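Local structure of importin-95 (Chaetomium thermophilum, 4XRI) at residues K195-N199 / N200-F204; G152-Q155 / K156-S159. The protein probably carries cargo proteins into the nucleus as a flexible HEAT-repeat transport receptor of the importin-beta family, and is thought to bind a small GTPase. The protein carries 2 engineered substitutions. One frame throughout, in Å; residues are numbered along the deposited sequence.

Contact 2 (G152-Q155 / K156-S159) comes first along the chain, and contact 1 (K195-N199 / N200-F204) follows it. Each is the start of a helix: contact 2 forms the first turns of helix 153-168, and contact 1 joins the loop after helix 182-193 to helix 200-212. Their centres are about 11 Å apart, about 40 Å from the centre of the chain, and the two helix starts touch. N199 ND2 probably hydrogen-bonds to Q153 OE1 at 2.6 Å, K156 forms a long, weak ion pair with E197, and E201 packs on Q153 and Q157. Together these contacts join the N-terminal ends of helices 153-168 and 200-212 in the HEAT-repeat solenoid.

Contact 1 (K195-N199 / N200-F204); sequences KEEPN and NEVRF. With SO4 (sulfate ion), chain D.
The guanidinium of R203 has the backbone of K195 over one face, with K195 CA above the centre of the group and 3.5 Å from R203 CZ. At its edge, in plane, sits a sulfate, probably from the crystallisation liquor. R203 NH1 gives a fairly straight bond to sulfate O2 (3.1 Å, 161°) and a weak one to sulfate O1 (2.8 Å). A bend at chi3 (73°) turns the guanidinium so that its face lies against K195, and NE is held by the carbonyl of A193. An arginine suits this place because its aliphatic stem packs while its flat end still gathers hydrogen-bond acceptors. The stem runs past E197 in the opposite direction, with E197 CG 3.6 Å from R203 CG.

This is the N-terminal capping region of helix 200-212 in the HEAT-repeat array, with N199 at the N-cap. N199 OD1 takes a weak bond from E201 N (3.0 Å), as suits asparagine, whose short side chain can reach forward to an N-H of the first turn; its ND2 reaches Q153. The carbonyl of N199 accepts R203 N at 3.1 Å, which begins the regular helical bonding.

Within the loop, E197 OE2 accepts N199 N at 3.1 Å on the anti side, tilted 31° out of the carboxylate plane, linking the residues on either side of P198. The same side chain crosses that of the buried V202 at about a right angle. The branched valine meets both loop residues, CG1 lying 3.7 Å from E197 CD and CG2 packing on N199 CB.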
ATOM      1  N   LYS A 195      -2.606  12.694  38.660  1.00 51.23           N
ATOM      2  CA  LYS A 195      -1.442  12.620  39.536  1.00 55.53           C
ATOM      3  C   LYS A 195      -1.866  12.443  40.988  1.00 54.21           C
ATOM      4  O   LYS A 195      -1.068  12.041  41.833  1.00 53.95           O
ATOM      5  CB  LYS A 195      -0.568  13.868  39.386  1.00 59.42           C
ATOM      6  CG  LYS A 195      -1.201  15.163  39.871  1.00 65.44           C
ATOM      7  CD  LYS A 195      -0.216  16.318  39.735  1.00 74.55           C
ATOM      8  CE  LYS A 195      -0.826  17.644  40.159  1.00 76.39           C
ATOM      9  NZ  LYS A 195      -2.005  18.007  39.328  1.00 80.80           N
ATOM     10  N   GLU A 196      -3.132  12.735  41.270  1.00 47.93           N
ATOM     11  CA  GLU A 196      -3.687  12.516  42.600  1.00 57.55           C
ATOM     12  C   GLU A 196      -3.799  11.022  42.894  1.00 60.27           C
ATOM     13  O   GLU A 196      -3.938  10.615  44.046  1.00 60.44           O
ATOM     14  CB  GLU A 196      -5.053  13.190  42.738  1.00 62.80           C
ATOM     15  CG  GLU A 196      -4.993  14.706  42.863  1.00 74.99           C
ATOM     16  CD  GLU A 196      -4.695  15.396  41.544  1.00 83.52           C
ATOM     17  OE1 GLU A 196      -4.903  14.769  40.483  1.00 79.95           O
ATOM     18  OE2 GLU A 196      -4.252  16.563  41.571  1.00 85.77           O
ATOM     19  N   GLU A 197      -3.751  10.211  41.841  1.00 58.12           N
ATOM     20  CA  GLU A 197      -3.689   8.764  41.993  1.00 53.28           C
ATOM     21  C   GLU A 197      -2.286   8.361  42.431  1.00 55.05           C
ATOM     22  O   GLU A 197      -1.328   8.528  41.678  1.00 55.83           O
ATOM     23  CB  GLU A 197      -4.072   8.058  40.689  1.00 45.62           C
ATOM     24  CG  GLU A 197      -3.714   6.580  40.653  1.00 48.73           C
ATOM     25  CD  GLU A 197      -4.431   5.775  41.720  1.00 54.20           C
ATOM     26  OE1 GLU A 197      -5.635   6.022  41.945  1.00 57.43           O
ATOM     27  OE2 GLU A 197      -3.788   4.901  42.337  1.00 49.43           O
ATOM     28  N   PRO A 198      -2.165   7.828  43.656  1.00 61.10           N
ATOM     29  CA  PRO A 198      -0.868   7.507  44.265  1.00 61.92           C
ATOM     30  C   PRO A 198      -0.103   6.412  43.526  1.00 55.49           C
ATOM     31  O   PRO A 198       1.127   6.425  43.506  1.00 57.99           O
ATOM     32  CB  PRO A 198      -1.252   7.038  45.674  1.00 67.48           C
ATOM     33  CG  PRO A 198      -2.643   6.531  45.532  1.00 68.68           C
ATOM     34  CD  PRO A 198      -3.291   7.433  44.522  1.00 65.72           C
ATOM     35  N   ASN A 199      -0.831   5.482  42.921  1.00 55.79           N
ATOM     36  CA  ASN A 199      -0.228   4.314  42.293  1.00 49.24           C
ATOM     37  C   ASN A 199       0.098   4.545  40.819  1.00 48.92           C
ATOM     38  O   ASN A 199      -0.792   4.814  40.010  1.00 48.97           O
ATOM     39  CB  ASN A 199      -1.158   3.110  42.448  1.00 46.88           C
ATOM     40  CG  ASN A 199      -0.424   1.791  42.368  1.00 54.40           C
ATOM     41  OD1 ASN A 199       0.237   1.493  41.373  1.00 56.29           O
ATOM     42  ND2 ASN A 199      -0.527   0.992  43.427  1.00 56.13           N
ATOM     43  N   ASN A 200       1.378   4.428  40.476  1.00 43.91           N
ATOM     44  CA  ASN A 200       1.836   4.665  39.110  1.00 47.72           C
ATOM     45  C   ASN A 200       1.391   3.584  38.131  1.00 48.41           C
ATOM     46  O   ASN A 200       1.195   3.855  36.947  1.00 46.69           O
ATOM     47  CB  ASN A 200       3.360   4.792  39.076  1.00 48.71           C
ATOM     48  CG  ASN A 200       3.842   6.131  39.591  1.00 57.42           C
ATOM     49  OD1 ASN A 200       3.080   7.095  39.651  1.00 57.74           O
ATOM     50  ND2 ASN A 200       5.117   6.201  39.955  1.00 61.96           N
ATOM     51  N   GLU A 201       1.237   2.361  38.630  1.00 45.41           N
ATOM     52  CA  GLU A 201       0.764   1.253  37.809  1.00 50.51           C
ATOM     53  C   GLU A 201      -0.662   1.526  37.351  1.00 38.56           C
ATOM     54  O   GLU A 201      -1.014   1.289  36.198  1.00 42.23           O
ATOM     55  CB  GLU A 201       0.830  -0.066  38.583  1.00 57.75           C
ATOM     56  CG  GLU A 201       2.096  -0.253  39.395  1.00 70.82           C
ATOM     57  CD  GLU A 201       3.333  -0.409  38.531  1.00 79.64           C
ATOM     58  OE1 GLU A 201       3.203  -0.890  37.386  1.00 71.04           O
ATOM     59  OE2 GLU A 201       4.436  -0.053  38.999  1.00 87.71           O
ATOM     60  N   VAL A 202      -1.472   2.027  38.277  1.00 38.95           N
ATOM     61  CA  VAL A 202      -2.855   2.384  37.998  1.00 42.68           C
ATOM     62  C   VAL A 202      -2.928   3.525  36.989  1.00 44.25           C
ATOM     63  O   VAL A 202      -3.716   3.482  36.043  1.00 43.76           O
ATOM     64  CB  VAL A 202      -3.595   2.787  39.296  1.00 43.79           C
ATOM     65  CG1 VAL A 202      -4.946   3.408  38.978  1.00 46.87           C
ATOM     66  CG2 VAL A 202      -3.750   1.579  40.215  1.00 40.09           C
ATOM     67  N   ARG A 203      -2.088   4.537  37.193  1.00 43.84           N
ATOM     68  CA  ARG A 203      -2.041   5.690  36.297  1.00 45.77           C
ATOM     69  C   ARG A 203      -1.697   5.292  34.865  1.00 33.98           C
ATOM     70  O   ARG A 203      -2.306   5.790  33.915  1.00 37.84           O
ATOM     71  CB  ARG A 203      -1.033   6.727  36.798  1.00 46.36           C
ATOM     72  CG  ARG A 203      -1.544   7.608  37.930  1.00 51.43           C
ATOM     73  CD  ARG A 203      -0.580   8.750  38.223  1.00 55.12           C
ATOM     74  NE  ARG A 203      -0.607   9.780  37.188  1.00 47.85           N
ATOM     75  CZ  ARG A 203       0.252  10.792  37.117  1.00 53.84           C
ATOM     76  NH1 ARG A 203       1.217  10.906  38.019  1.00 52.20           N
ATOM     77  NH2 ARG A 203       0.151  11.686  36.143  1.00 57.53           N
ATOM     78  N   PHE A 204      -0.730   4.390  34.710  1.00 38.39           N
ATOM     79  CA  PHE A 204      -0.340   3.936  33.378  1.00 41.12           C
ATOM     80  C   PHE A 204      -1.467   3.165  32.703  1.00 44.77           C
ATOM     81  O   PHE A 204      -1.735   3.347  31.516  1.00 44.13           O
ATOM     82  CB  PHE A 204       0.909   3.057  33.432  1.00 42.96           C
ATOM     83  CG  PHE A 204       1.282   2.475  32.098  1.00 47.85           C
ATOM     84  CD1 PHE A 204       1.719   3.297  31.076  1.00 44.84           C
ATOM     85  CD2 PHE A 204       1.182   1.114  31.862  1.00 55.55           C
ATOM     86  CE1 PHE A 204       2.057   2.778  29.845  1.00 43.93           C
ATOM     87  CE2 PHE A 204       1.519   0.585  30.628  1.00 61.91           C
ATOM     88  CZ  PHE A 204       1.959   1.421  29.618  1.00 57.01           C
TER
HETATM   89  S   SO4 D 903       3.613  13.296  38.987  0.94 64.71           S
HETATM   90  O1  SO4 D 903       3.628  11.848  39.159  0.94 65.31           O
HETATM   91  O2  SO4 D 903       2.658  13.652  37.941  0.94 72.47           O
HETATM   92  O3  SO4 D 903       3.224  13.935  40.240  0.94 66.05           O
HETATM   93  O4  SO4 D 903       4.948  13.747  38.609  0.94 66.72           O

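Contact 2 (G152-Q155 / K156-S159); sequences GQHQ and KQAS. With SO4 (sulfate ion), chain I.
Q157, K156 and Q155 carry most of this contact, which forms the first turns of helix 153-168 in the HEAT-repeat solenoid, with G152 as its N-cap. The i to i+4 pattern starts at once, with K156 N bonded to G152 O at 2.9 Å. The CB and CG of K156 lie close to that same carbonyl oxygen before the extended chain leads its ammonium away to a long, weak ion pair with E197, so a lysine can pack with its stem and still present a charge at its end.

Q157 reaches back along the helix surface. Its OE1 accepts Q153 NE2 at 3.0 Å (159°), a bond that lies in the amide plane of Q153 but comes from above the carbonyl plane of Q157, 43° out of it. Glutamine suits both places, since one can donate what the other accepts; Q153 OE1 in turn accepts from N199 ND2, so the Q153 amide uses both its ends. Q157 OE1 is also stationed over the centre of one face of the H154 ring, 3.6 Å from H154 CG. At the edge of that ring, H154 NE2 donates to sulfate O1 at 2.9 Å; S114 also holds this sulfate, probably from the crystallisation liquor.

The extended side chain of Q155 touches A110 in a neighbouring loop, while its carbonyl points along the helix to S159. With chi1 at -60°, the serine hydroxyl lies back against the preceding turn. S159 OG donates to Q155 O at 2.6 Å and S159 N to Q155 O at 3.0 Å, the two donors reaching the oxygen from opposite faces of its carbonyl plane.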
ATOM      1  N   GLY A 152      -8.225  -3.022  44.552  1.00 39.55           N
ATOM      2  CA  GLY A 152      -6.811  -3.043  44.874  1.00 36.63           C
ATOM      3  C   GLY A 152      -6.059  -2.690  43.607  1.00 39.41           C
ATOM      4  O   GLY A 152      -6.663  -2.624  42.536  1.00 37.46           O
ATOM      5  N   GLN A 153      -4.752  -2.475  43.717  1.00 38.57           N
ATOM      6  CA  GLN A 153      -3.956  -2.002  42.585  1.00 40.54           C
ATOM      7  C   GLN A 153      -4.196  -2.792  41.300  1.00 42.21           C
ATOM      8  O   GLN A 153      -4.553  -2.218  40.270  1.00 38.71           O
ATOM      9  CB  GLN A 153      -2.467  -2.043  42.919  1.00 42.16           C
ATOM     10  CG  GLN A 153      -1.588  -1.719  41.729  1.00 44.59           C
ATOM     11  CD  GLN A 153      -0.119  -1.901  42.022  1.00 50.73           C
ATOM     12  OE1 GLN A 153       0.390  -1.418  43.033  1.00 48.31           O
ATOM     13  NE2 GLN A 153       0.575  -2.605  41.136  1.00 47.03           N
ATOM     14  N   HIS A 154      -4.015  -4.105  41.370  1.00 39.53           N
ATOM     15  CA  HIS A 154      -4.118  -4.946  40.181  1.00 39.02           C
ATOM     16  C   HIS A 154      -5.544  -5.065  39.655  1.00 43.67           C
ATOM     17  O   HIS A 154      -5.748  -5.118  38.442  1.00 41.17           O
ATOM     18  CB  HIS A 154      -3.544  -6.336  40.456  1.00 38.02           C
ATOM     19  CG  HIS A 154      -2.060  -6.414  40.298  1.00 44.42           C
ATOM     20  ND1 HIS A 154      -1.180  -5.933  41.251  1.00 41.84           N
ATOM     21  CD2 HIS A 154      -1.289  -6.901  39.298  1.00 47.48           C
ATOM     22  CE1 HIS A 154       0.056  -6.127  40.844  1.00 43.26           C
ATOM     23  NE2 HIS A 154       0.021  -6.715  39.657  1.00 46.83           N
ATOM     24  N   GLN A 155      -6.529  -5.099  40.551  1.00 36.95           N
ATOM     25  CA  GLN A 155      -7.914  -5.125  40.098  1.00 38.77           C
ATOM     26  C   GLN A 155      -8.230  -3.838  39.345  1.00 35.21           C
ATOM     27  O   GLN A 155      -8.959  -3.858  38.357  1.00 37.11           O
ATOM     28  CB  GLN A 155      -8.896  -5.308  41.258  1.00 38.32           C
ATOM     29  CG  GLN A 155     -10.347  -5.340  40.779  1.00 47.81           C
ATOM     30  CD  GLN A 155     -11.341  -5.712  41.859  1.00 57.40           C
ATOM     31  OE1 GLN A 155     -11.357  -5.125  42.941  1.00 63.22           O
ATOM     32  NE2 GLN A 155     -12.185  -6.693  41.565  1.00 55.35           N
ATOM     33  N   LYS A 156      -7.679  -2.725  39.818  1.00 39.54           N
ATOM     34  CA  LYS A 156      -7.832  -1.447  39.130  1.00 46.62           C
ATOM     35  C   LYS A 156      -7.190  -1.489  37.748  1.00 40.82           C
ATOM     36  O   LYS A 156      -7.835  -1.179  36.748  1.00 42.44           O
ATOM     37  CB  LYS A 156      -7.224  -0.310  39.950  1.00 42.72           C
ATOM     38  CG  LYS A 156      -8.125   0.240  41.035  1.00 50.98           C
ATOM     39  CD  LYS A 156      -7.549   1.527  41.606  1.00 49.08           C
ATOM     40  CE  LYS A 156      -8.521   2.207  42.551  1.00 54.99           C
ATOM     41  NZ  LYS A 156      -8.078   3.585  42.899  1.00 64.41           N
ATOM     42  N   GLN A 157      -5.914  -1.869  37.713  1.00 39.64           N
ATOM     43  CA  GLN A 157      -5.158  -1.991  36.469  1.00 41.17           C
ATOM     44  C   GLN A 157      -5.902  -2.800  35.416  1.00 44.63           C
ATOM     45  O   GLN A 157      -6.129  -2.331  34.299  1.00 39.23           O
ATOM     46  CB  GLN A 157      -3.802  -2.651  36.727  1.00 34.99           C
ATOM     47  CG  GLN A 157      -2.811  -1.854  37.546  1.00 47.69           C
ATOM     48  CD  GLN A 157      -1.519  -2.622  37.763  1.00 56.39           C
ATOM     49  OE1 GLN A 157      -1.286  -3.175  38.836  1.00 60.95           O
ATOM     50  NE2 GLN A 157      -0.679  -2.673  36.736  1.00 61.16           N
ATOM     51  N   ALA A 158      -6.275  -4.021  35.791  1.00 37.98           N
ATOM     52  CA  ALA A 158      -6.869  -4.982  34.870  1.00 38.24           C
ATOM     53  C   ALA A 158      -8.264  -4.566  34.420  1.00 37.33           C
ATOM     54  O   ALA A 158      -8.655  -4.816  33.280  1.00 37.82           O
ATOM     55  CB  ALA A 158      -6.912  -6.363  35.515  1.00 36.39           C
ATOM     56  N   SER A 159      -9.013  -3.935  35.316  1.00 34.15           N
ATOM     57  CA  SER A 159     -10.365  -3.494  34.993  1.00 35.31           C
ATOM     58  C   SER A 159     -10.328  -2.288  34.066  1.00 37.61           C
ATOM     59  O   SER A 159     -11.161  -2.159  33.170  1.00 35.61           O
ATOM     60  CB  SER A 159     -11.148  -3.164  36.262  1.00 40.90           C
ATOM     61  OG  SER A 159     -11.230  -4.303  37.099  1.00 37.15           O
TER
HETATM   62  S   SO4 I 908       3.598  -6.759  39.260  0.65 66.59           S
HETATM   63  O1  SO4 I 908       2.668  -7.885  39.271  0.65 69.37           O
HETATM   64  O2  SO4 I 908       4.577  -6.953  38.194  0.65 68.62           O
HETATM   65  O3  SO4 I 908       2.862  -5.518  39.027  0.65 61.13           O
HETATM   66  O4  SO4 I 908       4.283  -6.681  40.546  0.65 61.62           O